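Local coordinates for uncharacterized peroxidase-related protein (Silicibacter sp., PDB 2PFX) that is uncharacterised but, as an all-helical member of the AhpD-like carboxymuconolactone decarboxylase family, is probably a peroxidase-related oxidoreductase, at residues M36-L41 with A184-Q189; L63-L68 with N154-W159; C86-V91 with T178-N183. All blocks are in the same frame, centred on the assembly; numbering follows the deposited sequence.

Contact 1: M36-L41 with A184-Q189; sequences MVPNVL and AEYHGQ
Met36 and Tyr186 meet because two first torsions aim them at one another: CG of Met36, a selenomethionine, sits between its backbone N and carbonyl carbon (chi1 67°), the chain then runs extended before folding at chi3, while Tyr186 holds CG anti to its own carbonyl carbon (chi1 -81°). The selenium comes down over one face of the phenol, offset toward the rim, and is 3.8 Å from the ring centroid; its nearest ring atom is CZ, 3.4 Å from SE. The methyl belongs to the same overlay. Met36 CE lies 4.2 Å from the Tyr186 centroid and only 15° off the ring normal, so a CH-pi contact accompanies the Met-aromatic one.

Two more side chains of 184-189 reach that methyl. Glu185 runs antiparallel alongside Met36, CB at 3.5 Å from Met36 CE, and Gln189 comes from the direction opposite to Met36, with NE2 3.7 Å from the same CE. At the phenol tip, Pro38 lies crosswise to Tyr186, its CG 3.8 Å from Tyr186 OH. The other surroundings of Tyr186 include Val91 and Ala92 of helix 87-101, which places the ring between that helix and the loop leading into helix 39-44. Asn183 fastens the loop, hydrogen-bonding to Val37 O and Asn39 N.

No hydrogen bond spans 36-41 and 184-189, so their direct adhesion rests on dispersion and on a polarisable selenium, sulfur in the native residue, set against an aromatic pi face.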
HETATM    1  N   MSE A  36     -35.829   9.193  14.539  1.00 19.72           N
HETATM    2  CA  MSE A  36     -34.759   8.969  15.488  1.00 18.75           C
HETATM    3  C   MSE A  36     -33.969  10.263  15.660  1.00 14.87           C
HETATM    4  O   MSE A  36     -34.157  11.181  14.863  1.00 17.73           O
HETATM    5  CB  MSE A  36     -33.794   7.883  14.977  1.00 22.23           C
HETATM    6  CG  MSE A  36     -33.023   8.331  13.736  1.00 24.96           C
HETATM    7 SE   MSE A  36     -31.762   7.099  12.983  0.75 23.82          SE
HETATM    8  CE  MSE A  36     -33.036   5.752  12.587  1.00 22.15           C
ATOM      9  N   VAL A  37     -33.092  10.259  16.661  1.00 20.11           N
ATOM     10  CA  VAL A  37     -32.034  11.268  16.722  1.00 17.88           C
ATOM     11  C   VAL A  37     -30.700  10.627  16.362  1.00 14.99           C
ATOM     12  O   VAL A  37     -30.165   9.831  17.161  1.00 15.57           O
ATOM     13  CB  VAL A  37     -31.957  11.928  18.109  1.00 12.71           C
ATOM     14  CG1 VAL A  37     -30.877  12.997  18.126  1.00 15.57           C
ATOM     15  CG2 VAL A  37     -33.306  12.547  18.442  1.00 16.25           C
ATOM     16  N   PRO A  38     -30.196  10.927  15.170  1.00 15.56           N
ATOM     17  CA  PRO A  38     -28.928  10.335  14.750  1.00 10.78           C
ATOM     18  C   PRO A  38     -27.819  10.596  15.762  1.00 12.21           C
ATOM     19  O   PRO A  38     -27.603  11.697  16.260  1.00 11.88           O
ATOM     20  CB  PRO A  38     -28.629  11.020  13.414  1.00 19.46           C
ATOM     21  CG  PRO A  38     -30.003  11.301  12.887  1.00 23.57           C
ATOM     22  CD  PRO A  38     -30.776  11.760  14.108  1.00 19.50           C
ATOM     23  N   ASN A  39     -27.092   9.521  16.048  1.00 11.75           N
ATOM     24  CA  ASN A  39     -26.057   9.609  17.078  1.00  8.67           C
ATOM     25  C   ASN A  39     -24.930  10.557  16.771  1.00 10.20           C
ATOM     26  O   ASN A  39     -24.304  11.096  17.680  1.00 10.00           O
ATOM     27  CB  ASN A  39     -25.479   8.194  17.324  1.00 10.81           C
ATOM     28  CG  ASN A  39     -26.342   7.390  18.287  1.00 21.19           C
ATOM     29  OD1 ASN A  39     -27.211   7.932  18.974  1.00 16.84           O
ATOM     30  ND2 ASN A  39     -26.111   6.082  18.371  1.00 13.89           N
ATOM     31  N   VAL A  40     -24.607  10.818  15.496  1.00  8.16           N
ATOM     32  CA  VAL A  40     -23.619  11.844  15.216  1.00 11.66           C
ATOM     33  C   VAL A  40     -24.038  13.191  15.784  1.00 16.63           C
ATOM     34  O   VAL A  40     -23.227  13.987  16.245  1.00 13.33           O
ATOM     35  CB  VAL A  40     -23.364  11.959  13.700  1.00 12.94           C
ATOM     36  CG1 VAL A  40     -24.611  12.409  12.965  1.00 12.47           C
ATOM     37  CG2 VAL A  40     -22.208  12.915  13.438  1.00 18.16           C
ATOM     38  N   LEU A  41     -25.352  13.459  15.757  1.00 11.92           N
ATOM     39  CA  LEU A  41     -25.785  14.734  16.311  1.00 13.32           C
ATOM     40  C   LEU A  41     -25.642  14.755  17.833  1.00 14.22           C
ATOM     41  O   LEU A  41     -25.244  15.777  18.379  1.00 14.95           O
ATOM     42  CB  LEU A  41     -27.223  15.040  15.913  1.00 14.04           C
ATOM     43  CG  LEU A  41     -27.473  15.144  14.413  1.00 13.31           C
ATOM     44  CD1 LEU A  41     -28.965  15.332  14.186  1.00 16.24           C
ATOM     45  CD2 LEU A  41     -26.617  16.247  13.806  1.00 16.86           C
ATOM     46  N   ALA A 184     -29.333   1.861  16.196  1.00 16.82           N
ATOM     47  CA  ALA A 184     -29.679   0.480  15.861  1.00 17.44           C
ATOM     48  C   ALA A 184     -30.789   0.405  14.827  1.00 11.30           C
ATOM     49  O   ALA A 184     -30.856  -0.583  14.097  1.00 14.65           O
ATOM     50  CB  ALA A 184     -30.053  -0.259  17.139  1.00 28.95           C
ATOM     51  N   GLU A 185     -31.614   1.437  14.754  1.00 17.16           N
ATOM     52  CA  GLU A 185     -32.768   1.411  13.871  1.00 21.51           C
ATOM     53  C   GLU A 185     -32.375   1.341  12.410  1.00 18.32           C
ATOM     54  O   GLU A 185     -33.143   0.813  11.608  1.00 19.26           O
ATOM     55  CB  GLU A 185     -33.646   2.658  14.055  1.00 21.24           C
ATOM     56  CG  GLU A 185     -34.336   2.691  15.413  1.00 35.02           C
ATOM     57  CD  GLU A 185     -33.623   3.623  16.378  1.00 48.88           C
ATOM     58  OE1 GLU A 185     -32.416   3.406  16.602  1.00 21.22           O
ATOM     59  OE2 GLU A 185     -34.257   4.562  16.900  1.00 45.64           O
ATOM     60  N   TYR A 186     -31.216   1.894  12.069  1.00  9.87           N
ATOM     61  CA  TYR A 186     -30.853   1.924  10.652  1.00 10.99           C
ATOM     62  C   TYR A 186     -30.795   0.575   9.962  1.00 10.39           C
ATOM     63  O   TYR A 186     -31.112   0.442   8.771  1.00 15.76           O
ATOM     64  CB  TYR A 186     -29.467   2.548  10.534  1.00 11.14           C
ATOM     65  CG  TYR A 186     -29.388   4.057  10.583  1.00 16.40           C
ATOM     66  CD1 TYR A 186     -30.112   4.886   9.749  1.00 11.48           C
ATOM     67  CD2 TYR A 186     -28.532   4.685  11.501  1.00 12.76           C
ATOM     68  CE1 TYR A 186     -30.014   6.267   9.810  1.00 11.85           C
ATOM     69  CE2 TYR A 186     -28.433   6.055  11.562  1.00 13.30           C
ATOM     70  CZ  TYR A 186     -29.170   6.858  10.722  1.00 13.90           C
ATOM     71  OH  TYR A 186     -29.033   8.231  10.835  1.00 16.85           O
ATOM     72  N   HIS A 187     -30.335  -0.442  10.678  1.00 12.02           N
ATOM     73  CA  HIS A 187     -29.915  -1.689  10.068  1.00  9.60           C
ATOM     74  C   HIS A 187     -31.068  -2.349   9.329  1.00 14.98           C
ATOM     75  O   HIS A 187     -30.868  -2.898   8.250  1.00 15.57           O
ATOM     76  CB  HIS A 187     -29.370  -2.662  11.125  1.00 11.89           C
ATOM     77  CG  HIS A 187     -28.114  -2.180  11.763  1.00 13.85           C
ATOM     78  ND1 HIS A 187     -26.898  -2.211  11.122  1.00 10.28           N
ATOM     79  CD2 HIS A 187     -27.879  -1.648  12.991  1.00 24.48           C
ATOM     80  CE1 HIS A 187     -25.970  -1.735  11.929  1.00 14.70           C
ATOM     81  NE2 HIS A 187     -26.528  -1.377  13.068  1.00 15.05           N
ATOM     82  N   GLY A 188     -32.255  -2.301   9.915  1.00 12.18           N
ATOM     83  CA  GLY A 188     -33.377  -3.018   9.370  1.00 16.78           C
ATOM     84  C   GLY A 188     -34.261  -2.249   8.415  1.00 15.46           C
ATOM     85  O   GLY A 188     -35.262  -2.790   7.937  1.00 18.03           O
ATOM     86  N   GLN A 189     -33.906  -1.004   8.155  1.00 16.24           N
ATOM     87  CA  GLN A 189     -34.699  -0.083   7.365  1.00 13.82           C
ATOM     88  C   GLN A 189     -34.521  -0.284   5.873  1.00 15.77           C
ATOM     89  O   GLN A 189     -33.410  -0.505   5.410  1.00 13.32           O
ATOM     90  CB  GLN A 189     -34.315   1.362   7.715  1.00 15.82           C
ATOM     91  CG  GLN A 189     -34.805   1.796   9.083  1.00 19.95           C
ATOM     92  CD  GLN A 189     -34.477   3.229   9.423  1.00 18.99           C
ATOM     93  OE1 GLN A 189     -33.557   3.862   8.903  1.00 24.21           O
ATOM     94  NE2 GLN A 189     -35.256   3.784  10.353  1.00 35.70           N
TER

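Contact 2: L63-L68 with N154-W159; sequences LGESQL and NDRDIW
Glu65 and Arg156 supply the ionic part of this contact. Arg156 NH1 donates at 2.7 Å to the syn lone pair of Glu65 OE1, an oxygen that sits 17° out of the guanidinium plane. The two flat groups stand at 77° to each other, which rules out a coplanar, two-oxygen pairing and fits OE1 serving as the shared acceptor: Arg156 NH2 also reaches it, though weakly, at 3.3 Å. Arg156 gets there by a bend at chi2, which turns its chain toward the loop.

A backbone acceptor adds to this. Glu65 O, lying in the guanidinium plane, is 2.8 Å from Arg156 NH2, but an N-H...O angle of 127° makes the bond weak. NH2 has a further charged mate in Asp160, one turn on, so the guanidinium is gripped from the loop and from its own helix together.

In the all-helical AhpD-like fold this joins the connection between helices 48-63 and 70-84 to the first turn of helix 155-178. That turn has Asn154 at its N-cap, and Asn154 N donates to Asp157 OD2 at 3.1 Å, meeting it from above the carboxylate plane: the cap residue's N-H bonds to the side chain of the third helical residue, as in one half of a capping box. Trp159 and Asp155 face a third subunit, where Trp159 meets Tyr44 and Phe46 of that chain edge-to-face.

The solvent-mediated link uses the other oxygen of Asp157. Water 1 accepts from Gln67 N at 3.0 Å and donates to Asp157 OD1 at 2.8 Å, while lying over one face of the Arg156 guanidinium. Van der Waals contact is looser: Gln67 CB lies 3.7 Å from Asp157 OD1, and the Leu68 methyl CD1 comes no nearer than 4.4 Å to Asp157 O.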
ATOM      1  N   LEU A  63     -28.154  18.465   1.314  1.00  8.06           N
ATOM      2  CA  LEU A  63     -29.534  18.820   1.001  1.00  9.42           C
ATOM      3  C   LEU A  63     -29.684  20.125   0.279  1.00 14.37           C
ATOM      4  O   LEU A  63     -30.764  20.394  -0.241  1.00 16.34           O
ATOM      5  CB  LEU A  63     -30.358  18.830   2.317  1.00 16.67           C
ATOM      6  CG  LEU A  63     -30.376  17.451   3.010  1.00 18.04           C
ATOM      7  CD1 LEU A  63     -31.029  17.499   4.386  1.00 28.88           C
ATOM      8  CD2 LEU A  63     -31.078  16.401   2.155  1.00 20.02           C
ATOM      9  N   GLY A  64     -28.643  20.940   0.249  1.00 15.17           N
ATOM     10  CA  GLY A  64     -28.757  22.205  -0.445  1.00 15.60           C
ATOM     11  C   GLY A  64     -28.725  22.066  -1.951  1.00 14.67           C
ATOM     12  O   GLY A  64     -28.583  20.973  -2.507  1.00 12.74           O
ATOM     13  N   GLU A  65     -28.879  23.194  -2.639  1.00 12.47           N
ATOM     14  CA  GLU A  65     -28.964  23.147  -4.092  1.00 13.67           C
ATOM     15  C   GLU A  65     -27.683  22.530  -4.646  1.00  9.96           C
ATOM     16  O   GLU A  65     -26.554  22.856  -4.283  1.00 16.63           O
ATOM     17  CB  GLU A  65     -29.182  24.541  -4.670  1.00 18.17           C
ATOM     18  CG  GLU A  65     -29.147  24.757  -6.155  1.00 23.36           C
ATOM     19  CD  GLU A  65     -27.818  24.859  -6.876  1.00157.91           C
ATOM     20  OE1 GLU A  65     -26.926  25.547  -6.360  1.00 28.44           O
ATOM     21  OE2 GLU A  65     -27.631  24.098  -7.852  1.00 21.78           O
ATOM     22  N   SER A  66     -27.914  21.722  -5.678  1.00 10.68           N
ATOM     23  CA  SER A  66     -26.888  21.093  -6.452  1.00 10.21           C
ATOM     24  C   SER A  66     -27.525  20.392  -7.639  1.00 10.19           C
ATOM     25  O   SER A  66     -28.684  19.979  -7.554  1.00 12.05           O
ATOM     26  CB  SER A  66     -26.219  20.021  -5.606  1.00 13.51           C
ATOM     27  OG  SER A  66     -24.908  19.696  -6.013  1.00 23.04           O
ATOM     28  N   GLN A  67     -26.798  20.229  -8.732  1.00 12.83           N
ATOM     29  CA  GLN A  67     -27.413  19.440  -9.817  0.50 10.63           C
ATOM     30  C   GLN A  67     -27.088  17.965  -9.672  1.00 13.16           C
ATOM     31  O   GLN A  67     -27.494  17.077 -10.411  1.00 18.14           O
ATOM     32  CB  GLN A  67     -27.075  20.030 -11.190  0.50 18.08           C
ATOM     33  CG  GLN A  67     -27.834  21.327 -11.480  0.50 13.43           C
ATOM     34  CD  GLN A  67     -29.177  21.186 -12.170  0.50 35.32           C
ATOM     35  OE1 GLN A  67     -29.413  20.213 -12.886  0.50 34.77           O
ATOM     36  NE2 GLN A  67     -30.054  22.153 -11.935  0.50 71.57           N
ATOM     37  N   LEU A  68     -26.389  17.627  -8.605  1.00 11.81           N
ATOM     38  CA  LEU A  68     -26.237  16.280  -8.086  1.00  9.99           C
ATOM     39  C   LEU A  68     -27.509  15.942  -7.322  1.00  8.83           C
ATOM     40  O   LEU A  68     -27.914  16.711  -6.451  1.00 14.71           O
ATOM     41  CB  LEU A  68     -25.069  16.147  -7.129  1.00 11.08           C
ATOM     42  CG  LEU A  68     -23.668  16.511  -7.594  1.00 15.85           C
ATOM     43  CD1 LEU A  68     -22.642  16.147  -6.522  1.00 16.50           C
ATOM     44  CD2 LEU A  68     -23.338  15.806  -8.893  1.00 14.51           C
ATOM     45  N   ASN A 154     -20.694  19.909 -14.974  1.00  9.27           N
ATOM     46  CA  ASN A 154     -20.006  21.170 -15.148  1.00 11.61           C
ATOM     47  C   ASN A 154     -19.089  21.441 -13.944  1.00 16.97           C
ATOM     48  O   ASN A 154     -18.927  20.618 -13.049  1.00 13.25           O
ATOM     49  CB  ASN A 154     -21.017  22.277 -15.377  1.00 16.31           C
ATOM     50  CG  ASN A 154     -21.871  22.638 -14.193  1.00 22.51           C
ATOM     51  OD1 ASN A 154     -21.633  22.179 -13.079  1.00 18.17           O
ATOM     52  ND2 ASN A 154     -22.881  23.471 -14.434  1.00 23.34           N
ATOM     53  N   ASP A 155     -18.462  22.609 -13.912  1.00 10.42           N
ATOM     54  CA  ASP A 155     -17.411  22.821 -12.914  1.00  9.29           C
ATOM     55  C   ASP A 155     -18.026  23.005 -11.532  1.00 12.74           C
ATOM     56  O   ASP A 155     -17.392  22.635 -10.544  1.00 12.88           O
ATOM     57  CB  ASP A 155     -16.541  24.011 -13.266  1.00 13.03           C
ATOM     58  CG  ASP A 155     -15.445  23.685 -14.250  1.00 19.41           C
ATOM     59  OD1 ASP A 155     -15.416  22.555 -14.783  1.00 21.90           O
ATOM     60  OD2 ASP A 155     -14.601  24.573 -14.490  1.00 20.51           O
ATOM     61  N   ARG A 156     -19.235  23.542 -11.487  1.00 13.99           N
ATOM     62  CA  ARG A 156     -19.906  23.639 -10.194  1.00  9.81           C
ATOM     63  C   ARG A 156     -20.184  22.238  -9.682  1.00 13.42           C
ATOM     64  O   ARG A 156     -20.075  21.950  -8.504  1.00 14.12           O
ATOM     65  CB  ARG A 156     -21.169  24.473 -10.350  1.00 12.07           C
ATOM     66  CG  ARG A 156     -22.107  24.458  -9.177  1.00 12.59           C
ATOM     67  CD  ARG A 156     -21.576  24.936  -7.817  1.00 14.77           C
ATOM     68  NE  ARG A 156     -22.424  24.186  -6.859  1.00 20.31           N
ATOM     69  CZ  ARG A 156     -23.635  24.530  -6.447  1.00 18.30           C
ATOM     70  NH1 ARG A 156     -24.223  25.654  -6.820  1.00 16.56           N
ATOM     71  NH2 ARG A 156     -24.301  23.753  -5.605  1.00 15.73           N
ATOM     72  N   ASP A 157     -20.559  21.331 -10.575  1.00 11.82           N
ATOM     73  CA  ASP A 157     -20.849  19.969 -10.179  1.00  7.09           C
ATOM     74  C   ASP A 157     -19.593  19.289  -9.616  1.00  8.86           C
ATOM     75  O   ASP A 157     -19.666  18.556  -8.632  1.00 12.88           O
ATOM     76  CB  ASP A 157     -21.339  19.159 -11.375  1.00  9.69           C
ATOM     77  CG  ASP A 157     -22.669  19.617 -11.912  1.00 18.82           C
ATOM     78  OD1 ASP A 157     -23.371  20.373 -11.212  1.00 20.06           O
ATOM     79  OD2 ASP A 157     -22.999  19.209 -13.045  1.00 19.84           O
ATOM     80  N   ILE A 158     -18.469  19.495 -10.282  1.00  9.21           N
ATOM     81  CA  ILE A 158     -17.198  18.913  -9.838  1.00 13.24           C
ATOM     82  C   ILE A 158     -16.859  19.424  -8.448  1.00 10.43           C
ATOM     83  O   ILE A 158     -16.449  18.685  -7.548  1.00 12.82           O
ATOM     84  CB  ILE A 158     -16.085  19.227 -10.856  1.00 12.99           C
ATOM     85  CG1 ILE A 158     -16.417  18.725 -12.259  1.00 12.68           C
ATOM     86  CG2 ILE A 158     -14.765  18.660 -10.368  1.00 11.30           C
ATOM     87  CD1 ILE A 158     -15.301  18.885 -13.274  1.00 14.90           C
ATOM     88  N   TRP A 159     -17.058  20.722  -8.229  1.00 11.49           N
ATOM     89  CA  TRP A 159     -16.856  21.302  -6.903  1.00 10.66           C
ATOM     90  C   TRP A 159     -17.708  20.609  -5.838  1.00 14.10           C
ATOM     91  O   TRP A 159     -17.279  20.281  -4.725  1.00 13.14           O
ATOM     92  CB  TRP A 159     -17.202  22.788  -6.908  1.00  8.93           C
ATOM     93  CG  TRP A 159     -17.078  23.430  -5.562  1.00  8.24           C
ATOM     94  CD1 TRP A 159     -18.056  23.693  -4.657  1.00 19.26           C
ATOM     95  CD2 TRP A 159     -15.846  23.892  -4.962  1.00  9.81           C
ATOM     96  NE1 TRP A 159     -17.529  24.295  -3.532  1.00 17.30           N
ATOM     97  CE2 TRP A 159     -16.170  24.423  -3.708  1.00 12.79           C
ATOM     98  CE3 TRP A 159     -14.518  23.904  -5.383  1.00 11.39           C
ATOM     99  CZ2 TRP A 159     -15.207  24.962  -2.859  1.00 11.82           C
ATOM    100  CZ3 TRP A 159     -13.546  24.439  -4.555  1.00 13.41           C
ATOM    101  CH2 TRP A 159     -13.912  24.961  -3.304  1.00 14.97           C
TER
HETATM  102  O   HOH W   1     -24.141  21.538  -8.834  1.00 12.54           O

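Contact 3: C86-V91 with T178-N183; sequences CFYCLV and TAMMPN
Tyr88 lies against Met180 and Pro182 at the start of helix 87-101, within the Cys86-Phe87-Tyr88-Cys89 sequence, a CXXC motif consistent with the redox pair of AhpD-like proteins. From its root outward, CB of Tyr88 is 3.7 Å from Met180 O. CG stands opposite the backbone N (chi1 179°), which carries the ring out beside 180-182. There CD2 comes within 3.3 Å of Pro182 N, and CE2 passes Met181 O at 3.5 Å. One face is covered by the selenium of Met180, a selenomethionine, centred over it at 4.0 Å from the Tyr88 centroid and 8° off the normal, a Met-aromatic contact. At the tip, OH hydrogen-bonds to Val40 N, tying the ring to helix 39-44.

Pro182 is held from the helix side as well. Phe87 stands roughly perpendicular to it, CE2 3.4 Å from Pro182 CD, and Val91 CG1 touches its CB; Phe87 also packs on Met109 of a second subunit. Cutting Phe87 back to an alanine would probably open a gap beside CG and CD of Pro182 and deprive Met109 of the neighbouring chain of an aromatic neighbour.

Water 2 bridges the backbones, accepting from Tyr88 N and donating to Met180 O. At the cap itself, Cys89 N donates weakly to Cys86 SG over 3.7 Å. Cys86 SG and Cys89 SG stand 3.5 Å apart, too far for a disulfide.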
ATOM      1  N   CYS A  86     -15.714   2.757   7.370  1.00 11.84           N
ATOM      2  CA  CYS A  86     -16.407   3.456   8.426  1.00  8.20           C
ATOM      3  C   CYS A  86     -17.768   2.851   8.738  1.00 12.27           C
ATOM      4  O   CYS A  86     -18.746   3.079   8.045  1.00 10.30           O
ATOM      5  CB  CYS A  86     -16.599   4.929   8.040  1.00 10.90           C
ATOM      6  SG  CYS A  86     -17.300   5.801   9.497  1.00 13.17           S
ATOM      7  N   PHE A  87     -17.847   2.073   9.810  1.00 10.32           N
ATOM      8  CA  PHE A  87     -19.090   1.443  10.250  1.00  8.33           C
ATOM      9  C   PHE A  87     -20.253   2.410  10.403  1.00  7.00           C
ATOM     10  O   PHE A  87     -21.332   2.104   9.882  1.00 13.04           O
ATOM     11  CB  PHE A  87     -18.844   0.706  11.590  1.00  9.21           C
ATOM     12  CG  PHE A  87     -20.039  -0.084  12.093  1.00  7.91           C
ATOM     13  CD1 PHE A  87     -20.663  -1.083  11.378  1.00 10.84           C
ATOM     14  CD2 PHE A  87     -20.563   0.224  13.341  1.00 11.42           C
ATOM     15  CE1 PHE A  87     -21.779  -1.735  11.864  1.00 12.93           C
ATOM     16  CE2 PHE A  87     -21.655  -0.440  13.838  1.00 13.22           C
ATOM     17  CZ  PHE A  87     -22.287  -1.436  13.110  1.00 13.81           C
ATOM     18  N   TYR A  88     -20.080   3.520  11.120  1.00  9.29           N
ATOM     19  CA  TYR A  88     -21.163   4.456  11.377  1.00  8.77           C
ATOM     20  C   TYR A  88     -21.797   4.846  10.033  1.00  9.60           C
ATOM     21  O   TYR A  88     -23.012   4.833   9.833  1.00  8.74           O
ATOM     22  CB  TYR A  88     -20.730   5.716  12.172  1.00 10.66           C
ATOM     23  CG  TYR A  88     -21.900   6.659  12.395  1.00 11.29           C
ATOM     24  CD1 TYR A  88     -22.338   7.652  11.526  1.00  9.36           C
ATOM     25  CD2 TYR A  88     -22.628   6.552  13.587  1.00 15.51           C
ATOM     26  CE1 TYR A  88     -23.397   8.466  11.773  1.00 12.72           C
ATOM     27  CE2 TYR A  88     -23.707   7.368  13.855  1.00 14.32           C
ATOM     28  CZ  TYR A  88     -24.096   8.324  12.951  1.00 13.70           C
ATOM     29  OH  TYR A  88     -25.152   9.172  13.166  1.00 18.39           O
ATOM     30  N   CYS A  89     -20.918   5.337   9.169  1.00 12.20           N
ATOM     31  CA  CYS A  89     -21.367   6.037   7.975  1.00  7.53           C
ATOM     32  C   CYS A  89     -21.895   5.017   6.980  1.00 11.80           C
ATOM     33  O   CYS A  89     -22.828   5.313   6.238  1.00 11.16           O
ATOM     34  CB  CYS A  89     -20.198   6.857   7.417  1.00  8.14           C
ATOM     35  SG  CYS A  89     -19.639   8.181   8.536  1.00 17.95           S
ATOM     36  N   LEU A  90     -21.315   3.816   6.983  1.00  8.23           N
ATOM     37  CA  LEU A  90     -21.783   2.776   6.063  1.00  6.59           C
ATOM     38  C   LEU A  90     -23.212   2.379   6.418  1.00 15.17           C
ATOM     39  O   LEU A  90     -24.049   2.131   5.553  1.00 10.76           O
ATOM     40  CB  LEU A  90     -20.853   1.573   6.051  1.00  7.72           C
ATOM     41  CG  LEU A  90     -19.587   1.715   5.195  1.00 12.15           C
ATOM     42  CD1 LEU A  90     -18.526   0.685   5.551  1.00 13.00           C
ATOM     43  CD2 LEU A  90     -19.979   1.634   3.713  1.00 10.40           C
ATOM     44  N   VAL A  91     -23.467   2.352   7.723  1.00 10.69           N
ATOM     45  CA  VAL A  91     -24.811   2.029   8.182  1.00  6.32           C
ATOM     46  C   VAL A  91     -25.793   3.162   7.919  1.00 10.90           C
ATOM     47  O   VAL A  91     -26.884   2.913   7.387  1.00 10.09           O
ATOM     48  CB  VAL A  91     -24.781   1.704   9.693  1.00 11.19           C
ATOM     49  CG1 VAL A  91     -26.210   1.597  10.215  1.00 10.76           C
ATOM     50  CG2 VAL A  91     -23.955   0.450   9.916  1.00  8.71           C
ATOM     51  N   THR A 178     -13.484   7.824  17.059  1.00  8.94           N
ATOM     52  CA  THR A 178     -14.139   7.944  18.361  1.00  8.06           C
ATOM     53  C   THR A 178     -15.034   6.763  18.718  1.00  9.90           C
ATOM     54  O   THR A 178     -15.707   6.767  19.754  1.00 13.77           O
ATOM     55  CB  THR A 178     -14.963   9.239  18.433  1.00 14.11           C
ATOM     56  OG1 THR A 178     -16.033   9.223  17.479  1.00 14.36           O
ATOM     57  CG2 THR A 178     -14.063  10.432  18.121  1.00 12.92           C
ATOM     58  N   ALA A 179     -15.045   5.753  17.854  1.00 10.35           N
ATOM     59  CA  ALA A 179     -15.908   4.600  17.972  1.00  9.85           C
ATOM     60  C   ALA A 179     -17.365   5.031  18.043  1.00 12.01           C
ATOM     61  O   ALA A 179     -18.152   4.566  18.868  1.00 15.21           O
ATOM     62  CB  ALA A 179     -15.507   3.762  19.171  1.00 19.07           C
HETATM   63  N   MSE A 180     -17.729   5.922  17.126  1.00 13.12           N
HETATM   64  CA  MSE A 180     -19.099   6.407  17.009  1.00 14.45           C
HETATM   65  C   MSE A 180     -20.021   5.301  16.529  1.00 11.96           C
HETATM   66  O   MSE A 180     -19.765   4.618  15.532  1.00 11.77           O
HETATM   67  CB  MSE A 180     -19.170   7.592  16.047  1.00  9.86           C
HETATM   68  CG  MSE A 180     -20.497   8.318  16.086  1.00 11.66           C
HETATM   69 SE   MSE A 180     -20.508   9.729  14.802  0.75 11.79          SE
HETATM   70  CE  MSE A 180     -19.328  10.886  15.773  1.00 15.57           C
HETATM   71  N   MSE A 181     -21.128   5.114  17.255  0.50 10.37           N
HETATM   72  CA  MSE A 181     -21.987   3.978  16.922  0.50  9.01           C
HETATM   73  C   MSE A 181     -23.250   4.381  16.201  0.50  8.42           C
HETATM   74  O   MSE A 181     -23.970   5.288  16.635  0.50 10.78           O
HETATM   75  CB  MSE A 181     -22.326   3.262  18.237  0.50 21.45           C
HETATM   76  CG  MSE A 181     -21.202   2.380  18.744  0.50 19.68           C
HETATM   77 SE   MSE A 181     -20.673   0.978  17.539  0.37 21.38          SE
HETATM   78  CE  MSE A 181     -22.364   0.051  17.754  0.50 13.30           C
ATOM     79  N   PRO A 182     -23.570   3.729  15.092  1.00 10.78           N
ATOM     80  CA  PRO A 182     -24.852   4.063  14.438  1.00 13.98           C
ATOM     81  C   PRO A 182     -26.082   3.567  15.190  1.00 12.21           C
ATOM     82  O   PRO A 182     -26.120   2.543  15.875  1.00 12.52           O
ATOM     83  CB  PRO A 182     -24.679   3.378  13.084  1.00 11.27           C
ATOM     84  CG  PRO A 182     -23.826   2.189  13.406  1.00 13.77           C
ATOM     85  CD  PRO A 182     -22.802   2.690  14.389  1.00 11.23           C
ATOM     86  N   ASN A 183     -27.168   4.349  15.078  1.00 10.29           N
ATOM     87  CA  ASN A 183     -28.434   4.038  15.705  1.00 12.58           C
ATOM     88  C   ASN A 183     -28.903   2.674  15.242  1.00 13.63           C
ATOM     89  O   ASN A 183     -28.911   2.334  14.066  1.00 10.84           O
ATOM     90  CB  ASN A 183     -29.527   5.062  15.370  1.00 11.22           C
ATOM     91  CG  ASN A 183     -29.165   6.485  15.733  1.00 14.93           C
ATOM     92  OD1 ASN A 183     -28.207   7.002  15.152  1.00 15.14           O
ATOM     93  ND2 ASN A 183     -29.907   7.096  16.656  1.00 14.49           N
TER
HETATM   94  O   HOH W   2     -17.979   4.346  13.109  1.00 21.21           O

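In the fold
From the N terminus, the chain lays down 36-41 at the entry to helix 39-44, then 63-68 after helix 48-63, then 86-91 at the start of helix 87-101. The loops close later: 154-159 returns to 63-68 in contact 2, 178-183 to 86-91 in contact 3, and 184-189 to 36-41 in contact 1. Contact 1 thus encloses both others, whereas contacts 2 and 3 cross. Helix 155-178 links them, with contact 2 at its beginning and contact 3 just past its end, centres about 26 Å apart. Contacts 1 and 3 adjoin, so the C-terminal loop fastens helices 39-44 and 87-101 together; contact 2 lies on the opposite side of the chain's centre from both.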